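Long-range contact in Azi13 (Streptomyces sahachiroi, PDB 5HMB), which probably acts as a hotdog-fold thioesterase of the PaaI family in azinomycin biosynthesis, perhaps on a naphthoyl thioester: residues A[15-23]-A[32-40]. Residues are numbered along the deposited sequence; the frame is centred on the assembly and turned at random.
Sequences VEHLGLQFE and AYWSVRADL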
loop_
_atom_site.group_PDB
_atom_site.type_symbol
_atom_site.label_atom_id
_atom_site.label_comp_id
_atom_site.label_asym_id
_atom_site.label_seq_id
_atom_site.Cartn_x
_atom_site.Cartn_y
_atom_site.Cartn_z
ATOM N N VAL A 15 2.976 -11.948 19.954
ATOM C CA VAL A 15 3.257 -13.099 19.103
ATOM C C VAL A 15 2.804 -14.391 19.773
ATOM O O VAL A 15 2.244 -15.281 19.117
ATOM C CB VAL A 15 4.747 -13.135 18.737
ATOM C CG1 VAL A 15 5.063 -14.413 17.996
ATOM C CG2 VAL A 15 5.083 -11.933 17.886
ATOM N N GLU A 16 3.009 -14.508 21.091
ATOM C CA GLU A 16 2.490 -15.667 21.815
ATOM C C GLU A 16 0.973 -15.753 21.693
ATOM O O GLU A 16 0.422 -16.830 21.443
ATOM C CB GLU A 16 2.900 -15.617 23.289
ATOM N N HIS A 17 0.277 -14.626 21.873
ATOM C CA HIS A 17 -1.180 -14.654 21.797
ATOM C C HIS A 17 -1.661 -15.068 20.411
ATOM O O HIS A 17 -2.688 -15.744 20.279
ATOM C CB HIS A 17 -1.757 -13.294 22.166
ATOM C CG HIS A 17 -3.228 -13.186 21.926
ATOM N ND1 HIS A 17 -4.161 -13.728 22.780
ATOM C CD2 HIS A 17 -3.925 -12.596 20.927
ATOM C CE1 HIS A 17 -5.373 -13.476 22.320
ATOM N NE2 HIS A 17 -5.258 -12.790 21.198
ATOM N N LEU A 18 -0.940 -14.663 19.363
ATOM C CA LEU A 18 -1.300 -15.066 18.009
ATOM C C LEU A 18 -1.176 -16.570 17.803
ATOM O O LEU A 18 -1.763 -17.099 16.862
ATOM C CB LEU A 18 -0.425 -14.336 16.988
ATOM C CG LEU A 18 -0.605 -12.815 16.889
ATOM C CD1 LEU A 18 0.392 -12.214 15.892
ATOM C CD2 LEU A 18 -2.055 -12.436 16.525
ATOM N N GLY A 19 -0.435 -17.267 18.656
ATOM C CA GLY A 19 -0.258 -18.692 18.488
ATOM C C GLY A 19 0.751 -19.083 17.436
ATOM O O GLY A 19 0.763 -20.241 17.006
ATOM N N LEU A 20 1.597 -18.156 17.002
ATOM C CA LEU A 20 2.596 -18.471 15.992
ATOM C C LEU A 20 3.632 -19.442 16.532
ATOM O O LEU A 20 4.119 -19.291 17.653
ATOM C CB LEU A 20 3.304 -17.204 15.527
ATOM C CG LEU A 20 2.546 -16.245 14.633
ATOM C CD1 LEU A 20 3.459 -15.077 14.321
ATOM C CD2 LEU A 20 2.139 -16.959 13.362
ATOM N N GLN A 21 3.991 -20.432 15.717
ATOM C CA GLN A 21 5.059 -21.368 16.057
ATOM C C GLN A 21 6.069 -21.353 14.922
ATOM O O GLN A 21 5.778 -21.824 13.820
ATOM C CB GLN A 21 4.515 -22.775 16.295
ATOM C CG GLN A 21 3.345 -22.805 17.271
ATOM C CD GLN A 21 3.418 -23.967 18.240
ATOM O OE1 GLN A 21 2.624 -24.908 18.160
ATOM N NE2 GLN A 21 4.371 -23.906 19.171
ATOM N N PHE A 22 7.249 -20.812 15.188
ATOM C CA PHE A 22 8.240 -20.638 14.138
ATOM C C PHE A 22 8.958 -21.944 13.848
ATOM O O PHE A 22 9.474 -22.602 14.755
ATOM C CB PHE A 22 9.228 -19.539 14.519
ATOM C CG PHE A 22 8.722 -18.167 14.210
ATOM C CD1 PHE A 22 7.816 -17.543 15.047
ATOM C CD2 PHE A 22 9.102 -17.527 13.048
ATOM C CE1 PHE A 22 7.327 -16.281 14.755
ATOM C CE2 PHE A 22 8.617 -16.271 12.747
ATOM C CZ PHE A 22 7.731 -15.646 13.606
ATOM N N GLU A 23 8.952 -22.328 12.575
ATOM C CA GLU A 23 9.691 -23.483 12.095
ATOM C C GLU A 23 11.089 -23.107 11.635
ATOM O O GLU A 23 12.003 -23.935 11.699
ATOM C CB GLU A 23 8.920 -24.144 10.943
ATOM C CG GLU A 23 9.488 -25.464 10.428
ATOM C CD GLU A 23 9.395 -26.590 11.447
ATOM O OE1 GLU A 23 10.182 -27.558 11.336
ATOM O OE2 GLU A 23 8.542 -26.507 12.358
ATOM N N ALA A 32 6.399 -19.701 9.902
ATOM C CA ALA A 32 5.657 -19.965 11.125
ATOM C C ALA A 32 4.322 -20.613 10.799
ATOM O O ALA A 32 3.709 -20.316 9.768
ATOM C CB ALA A 32 5.420 -18.689 11.938
ATOM N N TYR A 33 3.882 -21.497 11.688
ATOM C CA TYR A 33 2.588 -22.147 11.594
ATOM C C TYR A 33 1.672 -21.551 12.646
ATOM O O TYR A 33 2.129 -21.101 13.700
ATOM C CB TYR A 33 2.695 -23.664 11.812
ATOM C CG TYR A 33 3.655 -24.364 10.879
ATOM C CD1 TYR A 33 3.330 -24.565 9.543
ATOM C CD2 TYR A 33 4.885 -24.832 11.333
ATOM C CE1 TYR A 33 4.200 -25.209 8.675
ATOM C CE2 TYR A 33 5.765 -25.481 10.473
ATOM C CZ TYR A 33 5.415 -25.665 9.146
ATOM O OH TYR A 33 6.272 -26.304 8.284
ATOM N N TRP A 34 0.379 -21.558 12.355
ATOM C CA TRP A 34 -0.631 -21.069 13.286
ATOM C C TRP A 34 -1.994 -21.517 12.772
ATOM O O TRP A 34 -2.115 -22.083 11.681
ATOM C CB TRP A 34 -0.561 -19.552 13.438
ATOM C CG TRP A 34 -0.720 -18.799 12.148
ATOM C CD1 TRP A 34 0.151 -18.778 11.090
ATOM C CD2 TRP A 34 -1.808 -17.933 11.788
ATOM N NE1 TRP A 34 -0.336 -17.953 10.097
ATOM C CE2 TRP A 34 -1.537 -17.430 10.501
ATOM C CE3 TRP A 34 -2.982 -17.530 12.438
ATOM C CZ2 TRP A 34 -2.391 -16.542 9.853
ATOM C CZ3 TRP A 34 -3.825 -16.648 11.796
ATOM C CH2 TRP A 34 -3.521 -16.159 10.516
ATOM N N SER A 35 -3.024 -21.242 13.564
ATOM C CA SER A 35 -4.366 -21.699 13.256
ATOM C C SER A 35 -5.379 -20.626 13.612
ATOM O O SER A 35 -5.170 -19.843 14.540
ATOM C CB SER A 35 -4.706 -22.978 14.015
ATOM O OG SER A 35 -6.084 -23.270 13.855
ATOM N N VAL A 36 -6.479 -20.594 12.858
ATOM C CA VAL A 36 -7.613 -19.757 13.220
ATOM C C VAL A 36 -8.235 -20.288 14.506
ATOM O O VAL A 36 -8.362 -21.505 14.699
ATOM C CB VAL A 36 -8.642 -19.722 12.077
ATOM C CG1 VAL A 36 -9.651 -18.632 12.316
ATOM C CG2 VAL A 36 -7.944 -19.535 10.732
ATOM N N ARG A 37 -8.619 -19.382 15.400
ATOM C CA ARG A 37 -9.192 -19.759 16.684
ATOM C C ARG A 37 -10.435 -18.931 16.934
ATOM O O ARG A 37 -10.635 -17.878 16.323
ATOM C CB ARG A 37 -8.209 -19.547 17.853
ATOM C CG ARG A 37 -6.950 -20.371 17.805
ATOM C CD ARG A 37 -6.156 -20.229 19.119
ATOM N NE ARG A 37 -6.233 -18.876 19.678
ATOM C CZ ARG A 37 -5.201 -18.040 19.775
ATOM N NH1 ARG A 37 -4.000 -18.411 19.360
ATOM N NH2 ARG A 37 -5.366 -16.832 20.299
ATOM N N ALA A 38 -11.262 -19.415 17.862
ATOM C CA ALA A 38 -12.524 -18.747 18.161
ATOM C C ALA A 38 -12.305 -17.302 18.605
ATOM O O ALA A 38 -13.043 -16.401 18.190
ATOM C CB ALA A 38 -13.286 -19.534 19.228
ATOM N N ASP A 39 -11.296 -17.057 19.442
ATOM C CA ASP A 39 -11.043 -15.711 19.950
ATOM C C ASP A 39 -10.380 -14.790 18.930
ATOM O O ASP A 39 -10.264 -13.587 19.192
ATOM C CB ASP A 39 -10.178 -15.773 21.216
ATOM C CG ASP A 39 -8.900 -16.561 21.015
ATOM O OD1 ASP A 39 -8.889 -17.462 20.149
ATOM O OD2 ASP A 39 -7.910 -16.282 21.724
ATOM N N LEU A 40 -9.949 -15.312 17.785
ATOM C CA LEU A 40 -9.327 -14.505 16.745
ATOM C C LEU A 40 -10.304 -14.106 15.651
ATOM O O LEU A 40 -9.890 -13.494 14.662
ATOM C CB LEU A 40 -8.139 -15.254 16.139
ATOM C CG LEU A 40 -7.057 -15.688 17.118
ATOM C CD1 LEU A 40 -5.909 -16.395 16.403
ATOM C CD2 LEU A 40 -6.548 -14.478 17.901
HETATM O O HOH W 1 -2.976 -19.404 16.294
#
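A turn at chi3 (-36°) swings the guanidinium of Arg-37 to the C-terminal end of helix 13-18, where NH1 and NH2 both donate to His-17 O, NH2 at 2.9 Å. Arginine suits this place because NE and NH2 also bind Asp-39 OD1 and OD2 side-on, a salt bridge that keeps the flat group from rotating. With an alanine here, His-17 O would probably lose both donors and the Asp-39 carboxylate its cationic mate. His-17, its CG anti to the backbone N (chi1 172°), holds one ring face over Arg-37 NH2, near the rim, the planes almost perpendicular; its ring also stacks on His-17 of the second subunit. Gly-19 ends the helix in a Schellman motif: its positive phi calls for glycine, and a side chain would run into Arg-37 NH1. A water bridges Leu-18 O to Ser-35 O. In the antiparallel hairpin 21-26/29-35 of the hotdog sheet, Gln-21 and Tyr-33 exchange two backbone hydrogen bonds. On the face toward helix 49-68, small Ala-32 fits its CB over the centre of the Phe-22 ring (CH-pi), and Leu-20 CD2 packs 3.5 Å from Trp-34 CD1; on the other, Tyr-33 CE2 lies 3.5 Å from Glu-23 CB.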